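Local atomic coordinates of extracellular invertase (Aspergillus kawachii, PDB entry 5XH8), a protein that hydrolyses beta-fructofuranosides such as sucrose and, with high transfructosylation activity, probably transfers fructosyl units to build fructooligosaccharides such as 1-kestose. Residues P339-S344 / I418-K423; G40-H45 / G368-P373. One frame throughout, in Å; residues are numbered along the deposited sequence.

Contact 1: residues P339-S344 / I418-K423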
loop_
_atom_site.group_PDB
_atom_site.type_symbol
_atom_site.label_atom_id
_atom_site.label_comp_id
_atom_site.label_asym_id
_atom_site.label_seq_id
_atom_site.Cartn_x
_atom_site.Cartn_y
_atom_site.Cartn_z
ATOM N N PRO A 339 -19.302 -35.166 -13.365
ATOM C CA PRO A 339 -18.835 -34.169 -14.306
ATOM C C PRO A 339 -18.181 -33.002 -13.520
ATOM O O PRO A 339 -18.042 -33.085 -12.276
ATOM C CB PRO A 339 -20.119 -33.726 -14.990
ATOM C CG PRO A 339 -21.131 -33.812 -13.909
ATOM C CD PRO A 339 -20.732 -34.983 -13.054
ATOM N N ASP A 340 -17.774 -31.951 -14.232
ATOM C CA ASP A 340 -17.282 -30.719 -13.571
ATOM C C ASP A 340 -18.353 -30.237 -12.594
ATOM O O ASP A 340 -19.554 -30.250 -12.900
ATOM C CB ASP A 340 -17.019 -29.598 -14.565
ATOM C CG ASP A 340 -15.893 -29.887 -15.548
ATOM O OD1 ASP A 340 -14.966 -30.679 -15.298
ATOM O OD2 ASP A 340 -15.942 -29.229 -16.599
ATOM N N ARG A 341 -17.929 -29.836 -11.400
ATOM C CA ARG A 341 -18.867 -29.402 -10.354
ATOM C C ARG A 341 -18.426 -28.075 -9.790
ATOM O O ARG A 341 -17.300 -27.664 -10.010
ATOM C CB ARG A 341 -18.921 -30.447 -9.246
ATOM C CG ARG A 341 -19.656 -31.712 -9.661
ATOM C CD ARG A 341 -19.681 -32.717 -8.556
ATOM N NE ARG A 341 -18.398 -33.381 -8.365
ATOM C CZ ARG A 341 -18.142 -34.256 -7.391
ATOM N NH1 ARG A 341 -19.068 -34.553 -6.486
ATOM N NH2 ARG A 341 -16.956 -34.834 -7.320
ATOM N N PHE A 342 -19.349 -27.401 -9.108
ATOM C CA PHE A 342 -19.049 -26.296 -8.234
ATOM C C PHE A 342 -19.460 -26.703 -6.810
ATOM O O PHE A 342 -20.655 -26.841 -6.511
ATOM C CB PHE A 342 -19.775 -25.021 -8.650
ATOM C CG PHE A 342 -19.318 -23.810 -7.878
ATOM C CD1 PHE A 342 -18.172 -23.124 -8.261
ATOM C CD2 PHE A 342 -20.013 -23.379 -6.752
ATOM C CE1 PHE A 342 -17.733 -22.029 -7.538
ATOM C CE2 PHE A 342 -19.578 -22.288 -6.026
ATOM C CZ PHE A 342 -18.433 -21.620 -6.409
ATOM N N ILE A 343 -18.455 -26.906 -5.952
ATOM C CA ILE A 343 -18.663 -27.367 -4.583
ATOM C C ILE A 343 -18.554 -26.153 -3.671
ATOM O O ILE A 343 -17.536 -25.444 -3.712
ATOM C CB ILE A 343 -17.601 -28.412 -4.204
ATOM C CG1 ILE A 343 -17.541 -29.556 -5.242
ATOM C CG2 ILE A 343 -17.807 -28.909 -2.763
ATOM C CD1 ILE A 343 -18.859 -30.278 -5.494
ATOM N N SER A 344 -19.595 -25.900 -2.876
ATOM C CA SER A 344 -19.636 -24.812 -1.899
ATOM C C SER A 344 -19.716 -25.332 -0.448
ATOM O O SER A 344 -20.544 -26.215 -0.123
ATOM C CB SER A 344 -20.858 -23.938 -2.148
ATOM O OG SER A 344 -20.789 -22.762 -1.374
ATOM N N ILE A 418 -26.338 -32.202 -1.232
ATOM C CA ILE A 418 -25.123 -32.644 -0.570
ATOM C C ILE A 418 -24.225 -33.240 -1.648
ATOM O O ILE A 418 -24.690 -34.003 -2.462
ATOM C CB ILE A 418 -25.435 -33.736 0.478
ATOM C CG1 ILE A 418 -26.369 -33.190 1.565
ATOM C CG2 ILE A 418 -24.146 -34.282 1.088
ATOM C CD1 ILE A 418 -27.014 -34.254 2.423
ATOM N N ALA A 419 -22.947 -32.913 -1.664
ATOM C CA ALA A 419 -22.061 -33.494 -2.667
ATOM C C ALA A 419 -22.163 -35.023 -2.663
ATOM O O ALA A 419 -22.244 -35.661 -1.590
ATOM C CB ALA A 419 -20.634 -33.064 -2.436
ATOM N N ARG A 420 -22.132 -35.605 -3.860
ATOM C CA ARG A 420 -22.595 -36.987 -4.034
ATOM C C ARG A 420 -21.857 -37.988 -3.167
ATOM O O ARG A 420 -22.503 -38.832 -2.523
ATOM C CB ARG A 420 -22.632 -37.414 -5.507
ATOM C CG ARG A 420 -21.284 -37.561 -6.205
ATOM C CD ARG A 420 -21.447 -37.559 -7.725
ATOM N NE ARG A 420 -22.103 -36.325 -8.160
ATOM C CZ ARG A 420 -22.514 -36.063 -9.405
ATOM N NH1 ARG A 420 -22.303 -36.930 -10.394
ATOM N NH2 ARG A 420 -23.119 -34.921 -9.658
ATOM N N GLU A 421 -20.531 -37.857 -3.099
ATOM C CA GLU A 421 -19.703 -38.812 -2.376
ATOM C C GLU A 421 -19.877 -38.699 -0.852
ATOM O O GLU A 421 -19.821 -39.709 -0.125
ATOM C CB GLU A 421 -18.241 -38.648 -2.726
ATOM C CG GLU A 421 -17.941 -38.723 -4.216
ATOM C CD GLU A 421 -17.849 -37.366 -4.911
ATOM O OE1 GLU A 421 -18.555 -36.412 -4.511
ATOM O OE2 GLU A 421 -17.082 -37.257 -5.890
ATOM N N THR A 422 -20.082 -37.470 -0.382
ATOM C CA THR A 422 -20.392 -37.222 1.016
ATOM C C THR A 422 -21.771 -37.781 1.386
ATOM O O THR A 422 -21.921 -38.370 2.457
ATOM C CB THR A 422 -20.303 -35.721 1.344
ATOM O OG1 THR A 422 -18.932 -35.342 1.285
ATOM C CG2 THR A 422 -20.845 -35.416 2.734
ATOM N N LYS A 423 -22.776 -37.577 0.534
ATOM C CA LYS A 423 -24.091 -38.134 0.808
ATOM C C LYS A 423 -24.042 -39.679 0.936
ATOM O O LYS A 423 -24.637 -40.247 1.874
ATOM C CB LYS A 423 -25.116 -37.709 -0.243
ATOM C CG LYS A 423 -26.513 -38.198 0.081
ATOM C CD LYS A 423 -27.553 -37.694 -0.898
ATOM C CE LYS A 423 -28.953 -38.061 -0.418
ATOM N NZ LYS A 423 -29.897 -37.837 -1.539
#

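Contact 2: residues G40-H45 / G368-P373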
loop_
_atom_site.group_PDB
_atom_site.type_symbol
_atom_site.label_atom_id
_atom_site.label_comp_id
_atom_site.label_asym_id
_atom_site.label_seq_id
_atom_site.Cartn_x
_atom_site.Cartn_y
_atom_site.Cartn_z
ATOM N N GLY A 40 -13.396 -19.973 11.102
ATOM C CA GLY A 40 -14.064 -18.837 10.495
ATOM C C GLY A 40 -14.398 -19.146 9.036
ATOM O O GLY A 40 -14.605 -20.294 8.683
ATOM N N ASP A 41 -14.414 -18.105 8.203
ATOM C CA ASP A 41 -14.819 -18.201 6.785
ATOM C C ASP A 41 -14.016 -19.292 6.085
ATOM O O ASP A 41 -12.775 -19.308 6.218
ATOM C CB ASP A 41 -14.500 -16.915 6.012
ATOM C CG ASP A 41 -15.200 -15.682 6.534
ATOM O OD1 ASP A 41 -15.694 -15.693 7.677
ATOM O OD2 ASP A 41 -15.214 -14.666 5.788
ATOM N N PRO A 42 -14.683 -20.184 5.329
ATOM C CA PRO A 42 -13.902 -21.019 4.442
ATOM C C PRO A 42 -13.319 -20.143 3.307
ATOM O O PRO A 42 -13.854 -19.081 3.019
ATOM C CB PRO A 42 -14.924 -22.023 3.916
ATOM C CG PRO A 42 -16.206 -21.250 3.914
ATOM C CD PRO A 42 -16.132 -20.384 5.135
ATOM N N CYS A 43 -12.204 -20.574 2.732
ATOM C CA CYS A 43 -11.565 -19.867 1.618
ATOM C C CYS A 43 -10.448 -20.753 1.100
ATOM O O CYS A 43 -10.305 -21.905 1.537
ATOM C CB CYS A 43 -11.028 -18.478 2.057
ATOM S SG CYS A 43 -9.884 -18.512 3.447
ATOM N N LEU A 44 -9.708 -20.259 0.112
ATOM C CA LEU A 44 -8.456 -20.866 -0.338
ATOM C C LEU A 44 -8.607 -22.209 -1.088
ATOM O O LEU A 44 -7.594 -22.749 -1.551
ATOM C CB LEU A 44 -7.463 -20.986 0.855
ATOM C CG LEU A 44 -6.069 -21.620 0.689
ATOM C CD1 LEU A 44 -4.998 -20.860 1.454
ATOM C CD2 LEU A 44 -6.067 -23.076 1.104
ATOM N N HIS A 45 -9.835 -22.700 -1.298
ATOM C CA HIS A 45 -10.039 -24.028 -1.884
ATOM C C HIS A 45 -9.394 -24.137 -3.282
ATOM O O HIS A 45 -9.441 -23.180 -4.056
ATOM C CB HIS A 45 -11.521 -24.377 -2.109
ATOM C CG HIS A 45 -12.443 -24.121 -0.964
ATOM N ND1 HIS A 45 -12.116 -24.396 0.349
ATOM C CD2 HIS A 45 -13.730 -23.709 -0.949
ATOM C CE1 HIS A 45 -13.135 -24.099 1.132
ATOM N NE2 HIS A 45 -14.137 -23.699 0.364
ATOM N N GLY A 368 -17.453 -23.463 15.983
ATOM C CA GLY A 368 -17.815 -23.456 14.592
ATOM C C GLY A 368 -17.552 -24.739 13.806
ATOM O O GLY A 368 -16.787 -25.632 14.218
ATOM N N THR A 369 -18.176 -24.790 12.637
ATOM C CA THR A 369 -17.928 -25.840 11.670
ATOM C C THR A 369 -18.234 -25.296 10.289
ATOM O O THR A 369 -18.898 -24.261 10.175
ATOM C CB THR A 369 -18.808 -27.073 11.955
ATOM O OG1 THR A 369 -18.429 -28.156 11.104
ATOM C CG2 THR A 369 -20.280 -26.763 11.743
ATOM N N LEU A 370 -17.731 -25.980 9.255
ATOM C CA LEU A 370 -18.281 -25.815 7.927
ATOM C C LEU A 370 -19.432 -26.793 7.801
ATOM O O LEU A 370 -19.441 -27.856 8.454
ATOM C CB LEU A 370 -17.244 -26.123 6.838
ATOM C CG LEU A 370 -15.957 -25.305 6.839
ATOM C CD1 LEU A 370 -15.187 -25.505 5.533
ATOM C CD2 LEU A 370 -16.245 -23.836 7.072
ATOM N N LEU A 371 -20.393 -26.444 6.959
ATOM C CA LEU A 371 -21.460 -27.384 6.600
ATOM C C LEU A 371 -20.967 -28.405 5.559
ATOM O O LEU A 371 -19.828 -28.324 5.055
ATOM C CB LEU A 371 -22.680 -26.614 6.117
ATOM C CG LEU A 371 -23.221 -25.613 7.148
ATOM C CD1 LEU A 371 -24.478 -24.945 6.601
ATOM C CD2 LEU A 371 -23.515 -26.293 8.477
ATOM N N LEU A 372 -21.799 -29.407 5.280
ATOM C CA LEU A 372 -21.448 -30.437 4.320
ATOM C C LEU A 372 -21.161 -29.779 2.942
ATOM O O LEU A 372 -21.826 -28.814 2.570
ATOM C CB LEU A 372 -22.609 -31.431 4.136
ATOM C CG LEU A 372 -23.116 -32.202 5.361
ATOM C CD1 LEU A 372 -24.434 -32.869 4.995
ATOM C CD2 LEU A 372 -22.054 -33.180 5.837
ATOM N N PRO A 373 -20.180 -30.299 2.195
ATOM C CA PRO A 373 -19.959 -29.750 0.861
ATOM C C PRO A 373 -21.227 -29.899 0.046
ATOM O O PRO A 373 -21.872 -30.967 0.115
ATOM C CB PRO A 373 -18.847 -30.636 0.288
ATOM C CG PRO A 373 -18.871 -31.889 1.109
ATOM C CD PRO A 373 -19.305 -31.447 2.477
#

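Contact 1: residues P339-S344 / I418-K423
R341 and E421 face each other in a two-pronged, end-on salt bridge that joins a strand of the family 32 beta-propeller to the first turn of the short helix 420-426. NH1 of R341 meets OE1 of E421 at 2.8 Å with a nearly linear N-H...O angle of 178°, the oxygen lying in the guanidinium plane. The second prong runs from R341 NH2 to E421 OE2, also at 2.8 Å but more bent. The unequal prongs fit the 36° between the guanidinium and carboxylate planes: one nitrogen is aligned and the other reaches over a tilt. Both oxygens are approached on their syn side. A bend in the E421 chain at chi2 (96°) turns its carboxylate toward R341.

R420 lies beside this pair, its CG 3.7 Å from R341 NH1, while its NH1 packs 3.7 Å from CD of P339. The two arginines share an anion, since E375 of strand 366-385 bridges R341 through one carboxylate oxygen and R420 through the other, so their positive charges are probably balanced by two glutamates. Farther out, S333 OG hydrogen-bonds R341 NH2 and S336 OG hydrogen-bonds E421 OE2, which probably helps fix how both flat groups are turned. A419 occupies the N-cap position of helix 420-426, and its carbonyl O accepts K423 N at 2.9 Å.

Contact 2: residues G40-H45 / G368-P373
L370 lays both its methyl groups against the ring of P42, crossing it at a slant. CD1 reaches P42 CB at 3.8 Å, and CD2 spans more of the ring, coming within 3.9 Å of P42 CB and 4.0 Å of P42 CD. With CG anti to the carbonyl carbon (chi1 -58°), the branched end of L370 swings toward 40-45 even though its CB does not point there. The same CD2 passes 4.2 Å from the carbonyl O of G40, a van der Waals approach.

The two segments run in the same direction, within strands that are parallel neighbours in the sheet: the CA atoms of G40 and G368 are 7.2 Å apart, and those of P42 and L370 are 7.4 Å apart. At these residues that spacing is too wide for backbone pairing, and no hydrogen bond crosses; the P42 ring and the L370 methyls bridge the interval instead. G40 and D41 bond through their backbones to L59, C43 to G57, and T369 to L348. P42 also rests on A322 and W347, so its ring sits between strand 37-47 and strands 318-326, 341-348 and 366-385 of the same curled sheet. This is consistent with the seam between the first and last blades of a family 32 propeller.

P42 turns toward 368-373, whereas D41 turns away and hydrogen-bonds a bound glycerol through OD2. The glycerol probably came from the crystallisation liquor, but its position is consistent with D41 belonging to the Asp-Pro motif that lines the sugar pocket in family 32 enzymes. Within 368-373, T369 OG1 donates to L370 O at 2.9 Å. Since all three touching residues are buried and the interface is methyl against ring, cohesion between the segments rests on dispersion and exclusion of water, with no directional bond between them.

From the N terminus the chain first lays down 40-45, then 339-344, returns at 368-373 to complete contact 2, and reaches 418-423 to complete contact 1. The segments alternate, so the two closures cross: contact 2 spans 322 intervening residues, contact 1 only 73. Their centres lie 15 Å apart, and neighbouring strands 341-348 and 366-385 carry one segment from each. Direct contacts join them as well: A419 N probably hydrogen-bonds P373 O at 2.8 Å, and I343 CG2 packs 3.7 Å from P373 CB. Contact 2 ties strand 37-47, near the N terminus, to strand 366-385 in the same sheet, while contact 1 fastens helix 420-426 to strand 341-348.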